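PDB 6WIL: hemolysin activator protein CdiB from Acinetobacter baumannii ACICU, which probably transports its partner CdiA toxin across the bacterial outer membrane, as the transporter component of a two-partner secretion system used in contact-dependent growth inhibition. Local coordinates for residues 9-14 with 289-294; 307-312 with 343-348; 339-344 with 353-358. All blocks are in the same frame, centred on the assembly; numbering follows the deposited sequence.

Contact 1: residues 9-14 with 289-294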
loop_
_atom_site.group_PDB
_atom_site.type_symbol
_atom_site.label_atom_id
_atom_site.label_comp_id
_atom_site.label_asym_id
_atom_site.label_seq_id
_atom_site.Cartn_x
_atom_site.Cartn_y
_atom_site.Cartn_z
ATOM N N PRO A 9 -24.077 12.936 -8.768
ATOM C CA PRO A 9 -24.154 11.590 -8.167
ATOM C C PRO A 9 -23.342 10.541 -8.911
ATOM O O PRO A 9 -22.590 9.785 -8.284
ATOM C CB PRO A 9 -25.657 11.287 -8.200
ATOM C CG PRO A 9 -26.298 12.612 -8.116
ATOM C CD PRO A 9 -25.423 13.527 -8.920
ATOM N N SER A 10 -23.470 10.475 -10.240
ATOM C CA SER A 10 -22.752 9.457 -11.003
ATOM C C SER A 10 -21.242 9.663 -10.954
ATOM O O SER A 10 -20.488 8.685 -10.996
ATOM C CB SER A 10 -23.236 9.442 -12.454
ATOM O OG SER A 10 -24.321 8.546 -12.629
ATOM N N GLN A 11 -20.782 10.913 -10.870
ATOM C CA GLN A 11 -19.348 11.177 -10.828
ATOM C C GLN A 11 -18.748 10.879 -9.458
ATOM O O GLN A 11 -17.586 10.466 -9.376
ATOM C CB GLN A 11 -19.063 12.630 -11.222
ATOM C CG GLN A 11 -18.429 12.803 -12.604
ATOM C CD GLN A 11 -16.939 12.477 -12.626
ATOM O OE1 GLN A 11 -16.392 11.928 -11.669
ATOM N NE2 GLN A 11 -16.276 12.824 -13.724
ATOM N N VAL A 12 -19.513 11.084 -8.384
ATOM C CA VAL A 12 -19.044 10.709 -7.051
ATOM C C VAL A 12 -18.852 9.201 -6.967
ATOM O O VAL A 12 -17.822 8.710 -6.489
ATOM C CB VAL A 12 -20.024 11.215 -5.976
ATOM C CG1 VAL A 12 -19.837 10.447 -4.675
ATOM C CG2 VAL A 12 -19.833 12.705 -5.745
ATOM N N LEU A 13 -19.848 8.442 -7.434
ATOM C CA LEU A 13 -19.751 6.987 -7.416
ATOM C C LEU A 13 -18.607 6.496 -8.293
ATOM O O LEU A 13 -17.977 5.479 -7.979
ATOM C CB LEU A 13 -21.074 6.372 -7.870
ATOM C CG LEU A 13 -21.200 4.852 -7.754
ATOM C CD1 LEU A 13 -21.572 4.438 -6.333
ATOM C CD2 LEU A 13 -22.201 4.313 -8.764
ATOM N N GLN A 14 -18.324 7.201 -9.390
ATOM C CA GLN A 14 -17.195 6.836 -10.238
ATOM C C GLN A 14 -15.868 7.070 -9.523
ATOM O O GLN A 14 -14.955 6.241 -9.613
ATOM C CB GLN A 14 -17.254 7.620 -11.551
ATOM C CG GLN A 14 -15.945 7.681 -12.330
ATOM C CD GLN A 14 -15.585 6.370 -13.009
ATOM O OE1 GLN A 14 -16.349 5.404 -12.976
ATOM N NE2 GLN A 14 -14.414 6.334 -13.635
ATOM N N ASN A 289 -7.905 7.998 -16.848
ATOM C CA ASN A 289 -9.291 7.573 -16.735
ATOM C C ASN A 289 -10.151 8.419 -17.659
ATOM O O ASN A 289 -10.031 9.648 -17.674
ATOM C CB ASN A 289 -9.794 7.685 -15.293
ATOM C CG ASN A 289 -11.252 7.296 -15.159
ATOM O OD1 ASN A 289 -12.091 8.109 -14.770
ATOM N ND2 ASN A 289 -11.565 6.051 -15.502
ATOM N N ASP A 290 -11.011 7.758 -18.428
ATOM C CA ASP A 290 -11.986 8.414 -19.288
ATOM C C ASP A 290 -13.370 7.969 -18.847
ATOM O O ASP A 290 -13.644 6.766 -18.774
ATOM C CB ASP A 290 -11.741 8.067 -20.762
ATOM C CG ASP A 290 -12.386 9.062 -21.718
ATOM O OD1 ASP A 290 -13.580 9.388 -21.540
ATOM O OD2 ASP A 290 -11.693 9.520 -22.651
ATOM N N TYR A 291 -14.232 8.932 -18.536
ATOM C CA TYR A 291 -15.556 8.645 -18.000
ATOM C C TYR A 291 -16.612 9.348 -18.838
ATOM O O TYR A 291 -16.485 10.540 -19.134
ATOM C CB TYR A 291 -15.657 9.083 -16.537
ATOM C CG TYR A 291 -17.026 8.885 -15.935
ATOM C CD1 TYR A 291 -17.496 7.614 -15.636
ATOM C CD2 TYR A 291 -17.845 9.969 -15.657
ATOM C CE1 TYR A 291 -18.748 7.427 -15.086
ATOM C CE2 TYR A 291 -19.097 9.793 -15.105
ATOM C CZ TYR A 291 -19.545 8.522 -14.822
ATOM O OH TYR A 291 -20.795 8.347 -14.272
ATOM N N GLN A 292 -17.652 8.610 -19.218
ATOM C CA GLN A 292 -18.753 9.147 -20.004
ATOM C C GLN A 292 -20.075 8.698 -19.404
ATOM O O GLN A 292 -20.170 7.624 -18.804
ATOM C CB GLN A 292 -18.671 8.708 -21.470
ATOM C CG GLN A 292 -17.726 9.550 -22.305
ATOM C CD GLN A 292 -16.855 8.716 -23.223
ATOM O OE1 GLN A 292 -16.731 7.504 -23.048
ATOM N NE2 GLN A 292 -16.237 9.365 -24.204
ATOM N N TYR A 293 -21.094 9.540 -19.560
ATOM C CA TYR A 293 -22.416 9.222 -19.044
ATOM C C TYR A 293 -23.479 9.761 -19.989
ATOM O O TYR A 293 -23.227 10.656 -20.801
ATOM C CB TYR A 293 -22.622 9.792 -17.636
ATOM C CG TYR A 293 -22.696 11.300 -17.607
ATOM C CD1 TYR A 293 -21.545 12.067 -17.479
ATOM C CD2 TYR A 293 -23.916 11.959 -17.716
ATOM C CE1 TYR A 293 -21.606 13.446 -17.459
ATOM C CE2 TYR A 293 -23.986 13.337 -17.698
ATOM C CZ TYR A 293 -22.829 14.075 -17.569
ATOM O OH TYR A 293 -22.892 15.449 -17.547
ATOM N N ARG A 294 -24.677 9.188 -19.876
ATOM C CA ARG A 294 -25.889 9.712 -20.491
ATOM C C ARG A 294 -27.018 9.567 -19.484
ATOM O O ARG A 294 -27.155 8.518 -18.848
ATOM C CB ARG A 294 -26.249 8.982 -21.794
ATOM C CG ARG A 294 -25.265 9.190 -22.934
ATOM C CD ARG A 294 -25.666 8.379 -24.163
ATOM N NE ARG A 294 -24.673 8.468 -25.234
ATOM C CZ ARG A 294 -24.742 7.793 -26.379
ATOM N NH1 ARG A 294 -25.760 6.971 -26.606
ATOM N NH2 ARG A 294 -23.793 7.935 -27.295
#
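Gln14 and Asn289 supply the hydrogen bond that crosses from helix 9-14 to strand 289-294: Gln14 NE2 donates to Asn289 OD1 at 3.1 Å. The two amide planes are nearly parallel, yet the bond is bent. The donor reaches the oxygen from the flank, with a C=O...N angle of 104°, and stands somewhat tilted from the carbonyl plane. Ser270 OG, on the next strand, bonds to both Gln14 NE2 and Asn289 ND2, which probably helps fix the rotation of both amides. Non-polar contact centres on Tyr291. Gln14 CG lies over one face of its ring, 4.0 Å from the centroid, in a CH-pi contact offset toward the rim. The bend of the Gln14 chain at chi2 (73°) then carries the amide on along the same ring, CD coming 3.5 Å from Tyr291 CD1. Here the N-terminal helix 8-27 runs inside the 16-stranded barrel against its inner wall, consistent with the pore-plugging helix of FhaC-type transporters. Above the same side of the ring plane, but out beyond its other flank, Gln11 CG approaches Tyr291 CE2 at 4.0 Å. The phenol reaches the helix backbone: Tyr291 OH is 3.2 Å from Ser10 CB and 3.3 Å from Ser10 O. Asn268 OD1 takes weak hydrogen bonds from both Tyr291 OH and Ser10 OG.

Contact 2: residues 307-312 with 343-348; sequences IYHGNS and QSFLND. With SO4 (sulfate ion), chain C.
His309 and Phe345 face each other as an antiparallel hydrogen-bonded pair, and Phe345 CB sits over one face of the imidazole, 3.5 Å from its centroid. The two rings are within 18° of parallel but slid apart, so they hardly overlap. A chi1 of 58° swings the imidazole back over the partner strand, where His309 NE2 accepts Asp348 N at 3.2 Å in the plane of the ring. Beyond the paired backbones, on the surface that carries Tyr308, Leu346 CD1 rests over the centre of the phenol ring, 3.6 Å from the centroid. Asn311 and Gln343 form the polar pair on the His309 side: Gln343 NE2 donates to a lone pair of Asn311 OD1 at 3.0 Å, with the two amides steeply inclined to each other. Past the last bridge, Asn347 carries the pairing on. Its OD1, in place of a backbone acceptor, receives Ile307 N at 2.7 Å, while its own backbone N returns a bond to Ile307 O at 3.0 Å. The other branch, ND2, reaches Pro305 O and O1 of a sulfate, probably from the crystallisation liquor. Asn347 and Asp348 both have left-handed backbone conformations, consistent with a type I' turn into strand 349-371. Strands 308-326 and 329-346 form a barrel hairpin, flanked by strand 282-295 beside the first and strand 349-371 beside the second.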
loop_
_atom_site.group_PDB
_atom_site.type_symbol
_atom_site.label_atom_id
_atom_site.label_comp_id
_atom_site.label_asym_id
_atom_site.label_seq_id
_atom_site.Cartn_x
_atom_site.Cartn_y
_atom_site.Cartn_z
ATOM N N ILE A 307 -31.845 14.745 -22.576
ATOM C CA ILE A 307 -30.711 13.885 -22.255
ATOM C C ILE A 307 -29.556 14.761 -21.793
ATOM O O ILE A 307 -29.102 15.642 -22.534
ATOM C CB ILE A 307 -30.287 13.023 -23.453
ATOM C CG1 ILE A 307 -31.479 12.228 -23.993
ATOM C CG2 ILE A 307 -29.144 12.099 -23.059
ATOM C CD1 ILE A 307 -32.148 11.351 -22.958
ATOM N N TYR A 308 -29.084 14.519 -20.575
ATOM C CA TYR A 308 -27.856 15.122 -20.073
ATOM C C TYR A 308 -26.715 14.130 -20.246
ATOM O O TYR A 308 -26.805 12.988 -19.782
ATOM C CB TYR A 308 -27.990 15.509 -18.601
ATOM C CG TYR A 308 -28.985 16.608 -18.323
ATOM C CD1 TYR A 308 -28.603 17.943 -18.357
ATOM C CD2 TYR A 308 -30.304 16.312 -18.004
ATOM C CE1 TYR A 308 -29.508 18.954 -18.093
ATOM C CE2 TYR A 308 -31.218 17.316 -17.741
ATOM C CZ TYR A 308 -30.815 18.634 -17.787
ATOM O OH TYR A 308 -31.723 19.633 -17.526
ATOM N N HIS A 309 -25.648 14.563 -20.912
ATOM C CA HIS A 309 -24.496 13.711 -21.160
ATOM C C HIS A 309 -23.225 14.543 -21.088
ATOM O O HIS A 309 -23.241 15.748 -21.348
ATOM C CB HIS A 309 -24.595 13.007 -22.524
ATOM C CG HIS A 309 -24.710 13.943 -23.687
ATOM N ND1 HIS A 309 -23.729 14.062 -24.648
ATOM C CD2 HIS A 309 -25.696 14.798 -24.051
ATOM C CE1 HIS A 309 -24.103 14.949 -25.552
ATOM N NE2 HIS A 309 -25.293 15.412 -25.213
ATOM N N GLY A 310 -22.124 13.889 -20.730
ATOM C CA GLY A 310 -20.851 14.581 -20.628
ATOM C C GLY A 310 -19.711 13.602 -20.463
ATOM O O GLY A 310 -19.910 12.415 -20.193
ATOM N N ASN A 311 -18.502 14.128 -20.629
ATOM C CA ASN A 311 -17.285 13.338 -20.564
ATOM C C ASN A 311 -16.331 13.933 -19.536
ATOM O O ASN A 311 -16.431 15.106 -19.168
ATOM C CB ASN A 311 -16.607 13.264 -21.939
ATOM C CG ASN A 311 -16.440 14.628 -22.577
ATOM O OD1 ASN A 311 -17.303 15.079 -23.332
ATOM N ND2 ASN A 311 -15.331 15.295 -22.274
ATOM N N SER A 312 -15.400 13.102 -19.072
ATOM C CA SER A 312 -14.419 13.524 -18.081
ATOM C C SER A 312 -13.147 12.713 -18.274
ATOM O O SER A 312 -13.207 11.492 -18.441
ATOM C CB SER A 312 -14.960 13.342 -16.659
ATOM O OG SER A 312 -14.333 14.232 -15.754
ATOM N N GLN A 343 -16.647 18.315 -19.107
ATOM C CA GLN A 343 -17.628 19.136 -19.801
ATOM C C GLN A 343 -18.969 18.417 -19.809
ATOM O O GLN A 343 -19.030 17.185 -19.832
ATOM C CB GLN A 343 -17.183 19.463 -21.231
ATOM C CG GLN A 343 -16.899 18.258 -22.094
ATOM C CD GLN A 343 -16.266 18.645 -23.412
ATOM O OE1 GLN A 343 -15.903 19.804 -23.619
ATOM N NE2 GLN A 343 -16.128 17.677 -24.313
ATOM N N SER A 344 -20.046 19.201 -19.778
ATOM C CA SER A 344 -21.403 18.678 -19.718
ATOM C C SER A 344 -22.222 19.191 -20.898
ATOM O O SER A 344 -21.932 20.243 -21.475
ATOM C CB SER A 344 -22.087 19.067 -18.402
ATOM O OG SER A 344 -21.298 18.692 -17.286
ATOM N N PHE A 345 -23.262 18.437 -21.250
ATOM C CA PHE A 345 -24.104 18.768 -22.392
ATOM C C PHE A 345 -25.569 18.573 -22.035
ATOM O O PHE A 345 -25.921 17.807 -21.135
ATOM C CB PHE A 345 -23.776 17.908 -23.623
ATOM C CG PHE A 345 -22.386 18.101 -24.156
ATOM C CD1 PHE A 345 -21.314 17.426 -23.592
ATOM C CD2 PHE A 345 -22.155 18.939 -25.233
ATOM C CE1 PHE A 345 -20.035 17.598 -24.086
ATOM C CE2 PHE A 345 -20.880 19.112 -25.732
ATOM C CZ PHE A 345 -19.817 18.441 -25.158
ATOM N N LEU A 346 -26.426 19.279 -22.769
ATOM C CA LEU A 346 -27.867 19.055 -22.739
ATOM C C LEU A 346 -28.341 18.955 -24.182
ATOM O O LEU A 346 -28.319 19.950 -24.914
ATOM C CB LEU A 346 -28.595 20.168 -21.988
ATOM C CG LEU A 346 -30.110 19.990 -21.864
ATOM C CD1 LEU A 346 -30.456 18.563 -21.465
ATOM C CD2 LEU A 346 -30.678 20.976 -20.853
ATOM N N ASN A 347 -28.756 17.753 -24.586
ATOM C CA ASN A 347 -29.176 17.470 -25.959
ATOM C C ASN A 347 -28.161 18.009 -26.963
ATOM O O ASN A 347 -28.500 18.726 -27.908
ATOM C CB ASN A 347 -30.573 18.031 -26.237
ATOM C CG ASN A 347 -31.655 17.336 -25.433
ATOM O OD1 ASN A 347 -31.404 16.330 -24.766
ATOM N ND2 ASN A 347 -32.872 17.862 -25.504
ATOM N N ASP A 348 -26.893 17.668 -26.732
ATOM C CA ASP A 348 -25.772 18.020 -27.599
ATOM C C ASP A 348 -25.477 19.518 -27.613
ATOM O O ASP A 348 -24.786 20.005 -28.515
ATOM C CB ASP A 348 -25.996 17.513 -29.031
ATOM C CG ASP A 348 -26.534 16.091 -29.069
ATOM O OD1 ASP A 348 -26.148 15.280 -28.201
ATOM O OD2 ASP A 348 -27.352 15.788 -29.964
HETATM S S SO4 C . -33.014 19.937 -28.474
HETATM O O1 SO4 C . -33.217 20.304 -27.075
HETATM O O2 SO4 C . -33.734 20.874 -29.334
HETATM O O3 SO4 C . -33.517 18.583 -28.693
HETATM O O4 SO4 C . -31.589 19.988 -28.790
#

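Contact 3: residues 339-344 with 353-358; sequences HKESQS and VLHRKT
Lys357 and Glu341 run alongside each other in the same direction, on adjacent strands of the antiparallel barrel; they form a non-hydrogen-bonded pair in the hairpin of strands 329-346 and 349-371. Lys357 CB stands 4.0 Å from Lys340 O. With chi1 at -59°, CG is set beside the backbone N and meets the carboxylate carbon of Glu341, CD, at 3.5 Å. The chain then runs extended: Lys357 CD passes Glu341 OE1 at 3.4 Å, and CE passes Glu341 OE2 at 3.3 Å. The ammonium overshoots, leaving NZ 4.1 Å from Glu341 OE2, beyond a salt bridge. The carboxylate thus rests on the methylene chain, and the charges probably still attract, without direct contact. Farther along the same surface, Ser342 O lies over one face of the His355 ring, whereas Gln343 OE1 comes up at its edge, 3.6 Å from CD2; the amide and ring planes are 68° apart. The NE2 of that glutamine turns the other way, to Asn311.

Hydrogen-bonded pairs alternate with this one. Lys340 and Thr358 exchange backbone bonds in both directions, as do Ser342 and Arg356. Their side chains occupy the opposite face of the sheet, the one that looks into the barrel. There Thr358 OG1 abuts Lys340 CB at 3.3 Å. Near the hairpin end, Leu354 uses CB and CD1 to pack against the CB and OG of Ser344. The Arg356 guanidinium is held by a salt bridge from NH1 to Asp5 OD2 of the N-terminal segment; Ser342 OG lies at the edge of the same group, 4.2 Å from NH1.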
loop_
_atom_site.group_PDB
_atom_site.type_symbol
_atom_site.label_atom_id
_atom_site.label_comp_id
_atom_site.label_asym_id
_atom_site.label_seq_id
_atom_site.Cartn_x
_atom_site.Cartn_y
_atom_site.Cartn_z
ATOM N N HIS A 339 -4.149 16.075 -13.713
ATOM C CA HIS A 339 -4.888 17.034 -14.525
ATOM C C HIS A 339 -6.268 16.460 -14.810
ATOM O O HIS A 339 -6.386 15.300 -15.213
ATOM C CB HIS A 339 -4.164 17.342 -15.841
ATOM C CG HIS A 339 -4.982 18.149 -16.803
ATOM N ND1 HIS A 339 -5.812 17.572 -17.740
ATOM C CD2 HIS A 339 -5.102 19.488 -16.968
ATOM C CE1 HIS A 339 -6.406 18.520 -18.443
ATOM N NE2 HIS A 339 -5.992 19.691 -17.994
ATOM N N LYS A 340 -7.303 17.269 -14.595
ATOM C CA LYS A 340 -8.686 16.871 -14.820
ATOM C C LYS A 340 -9.351 17.821 -15.802
ATOM O O LYS A 340 -9.053 19.019 -15.825
ATOM C CB LYS A 340 -9.493 16.861 -13.519
ATOM C CG LYS A 340 -9.674 15.497 -12.892
ATOM C CD LYS A 340 -11.004 15.399 -12.148
ATOM C CE LYS A 340 -12.182 15.309 -13.117
ATOM N NZ LYS A 340 -13.488 15.176 -12.410
ATOM N N GLU A 341 -10.267 17.282 -16.599
ATOM C CA GLU A 341 -11.044 18.073 -17.536
ATOM C C GLU A 341 -12.430 17.465 -17.650
ATOM O O GLU A 341 -12.573 16.244 -17.755
ATOM C CB GLU A 341 -10.368 18.141 -18.907
ATOM C CG GLU A 341 -11.008 19.127 -19.858
ATOM C CD GLU A 341 -10.019 19.672 -20.869
ATOM O OE1 GLU A 341 -8.800 19.638 -20.586
ATOM O OE2 GLU A 341 -10.460 20.132 -21.944
ATOM N N SER A 342 -13.449 18.318 -17.613
ATOM C CA SER A 342 -14.829 17.860 -17.577
ATOM C C SER A 342 -15.710 18.846 -18.325
ATOM O O SER A 342 -15.545 20.061 -18.192
ATOM C CB SER A 342 -15.322 17.706 -16.134
ATOM O OG SER A 342 -16.720 17.485 -16.093
ATOM N N GLN A 343 -16.647 18.315 -19.107
ATOM C CA GLN A 343 -17.628 19.136 -19.801
ATOM C C GLN A 343 -18.969 18.417 -19.809
ATOM O O GLN A 343 -19.030 17.185 -19.832
ATOM C CB GLN A 343 -17.183 19.463 -21.231
ATOM C CG GLN A 343 -16.899 18.258 -22.094
ATOM C CD GLN A 343 -16.266 18.645 -23.412
ATOM O OE1 GLN A 343 -15.903 19.804 -23.619
ATOM N NE2 GLN A 343 -16.128 17.677 -24.313
ATOM N N SER A 344 -20.046 19.201 -19.778
ATOM C CA SER A 344 -21.403 18.678 -19.718
ATOM C C SER A 344 -22.222 19.191 -20.898
ATOM O O SER A 344 -21.932 20.243 -21.475
ATOM C CB SER A 344 -22.087 19.067 -18.402
ATOM O OG SER A 344 -21.298 18.692 -17.286
ATOM N N VAL A 353 -20.673 27.021 -18.349
ATOM C CA VAL A 353 -20.232 27.196 -16.968
ATOM C C VAL A 353 -19.880 25.889 -16.276
ATOM O O VAL A 353 -19.348 25.917 -15.160
ATOM C CB VAL A 353 -21.297 27.941 -16.137
ATOM C CG1 VAL A 353 -21.486 29.353 -16.663
ATOM C CG2 VAL A 353 -22.613 27.178 -16.146
ATOM N N LEU A 354 -20.155 24.745 -16.900
ATOM C CA LEU A 354 -19.791 23.453 -16.336
ATOM C C LEU A 354 -18.536 22.863 -16.962
ATOM O O LEU A 354 -18.164 21.734 -16.625
ATOM C CB LEU A 354 -20.953 22.467 -16.477
ATOM C CG LEU A 354 -22.147 22.766 -15.573
ATOM C CD1 LEU A 354 -23.098 21.583 -15.546
ATOM C CD2 LEU A 354 -21.678 23.119 -14.165
ATOM N N HIS A 355 -17.880 23.591 -17.861
ATOM C CA HIS A 355 -16.604 23.160 -18.417
ATOM C C HIS A 355 -15.507 23.441 -17.398
ATOM O O HIS A 355 -15.260 24.601 -17.049
ATOM C CB HIS A 355 -16.328 23.882 -19.733
ATOM C CG HIS A 355 -15.133 23.363 -20.471
ATOM N ND1 HIS A 355 -13.840 23.606 -20.061
ATOM C CD2 HIS A 355 -15.036 22.622 -21.600
ATOM C CE1 HIS A 355 -12.998 23.033 -20.902
ATOM N NE2 HIS A 355 -13.698 22.429 -21.846
ATOM N N ARG A 356 -14.852 22.388 -16.915
ATOM C CA ARG A 356 -13.910 22.509 -15.810
ATOM C C ARG A 356 -12.603 21.816 -16.158
ATOM O O ARG A 356 -12.585 20.607 -16.407
ATOM C CB ARG A 356 -14.503 21.924 -14.525
ATOM C CG ARG A 356 -15.599 22.786 -13.924
ATOM C CD ARG A 356 -16.386 22.061 -12.845
ATOM N NE ARG A 356 -17.225 20.995 -13.387
ATOM C CZ ARG A 356 -18.391 20.627 -12.864
ATOM N NH1 ARG A 356 -19.091 19.646 -13.419
ATOM N NH2 ARG A 356 -18.865 21.252 -11.796
ATOM N N LYS A 357 -11.518 22.584 -16.181
ATOM C CA LYS A 357 -10.163 22.049 -16.210
ATOM C C LYS A 357 -9.501 22.344 -14.873
ATOM O O LYS A 357 -9.496 23.495 -14.423
ATOM C CB LYS A 357 -9.336 22.661 -17.343
ATOM C CG LYS A 357 -9.887 22.455 -18.742
ATOM C CD LYS A 357 -8.881 22.952 -19.774
ATOM C CE LYS A 357 -9.520 23.166 -21.137
ATOM N NZ LYS A 357 -8.542 23.714 -22.118
ATOM N N THR A 358 -8.962 21.312 -14.230
ATOM C CA THR A 358 -8.228 21.482 -12.984
ATOM C C THR A 358 -6.916 20.713 -13.055
ATOM O O THR A 358 -6.759 19.773 -13.838
ATOM C CB THR A 358 -9.035 21.014 -11.757
ATOM O OG1 THR A 358 -9.115 19.583 -11.746
ATOM C CG2 THR A 358 -10.446 21.599 -11.772
#

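In the fold
All three contacts lie on one side of the barrel, with centres 11 to 13 Å apart, toward the end away from the POTRA domains. Strands 282-295, 308-326, 329-346 and 349-371 are consecutive both in the chain and around the sheet. Contact 1 sets the N-terminal helix 8-27 against the first; contact 2 pairs the next two, and contact 3 adds the fourth, sharing Gln343 and Ser344 with contact 2. The backbone bonds Tyr291 N to Ser312 O and Tyr293 N to Gly310 O join contacts 1 and 2. The lumenal helix is thus seated on a continuous stretch of wall, consistent with a plugged, resting pore.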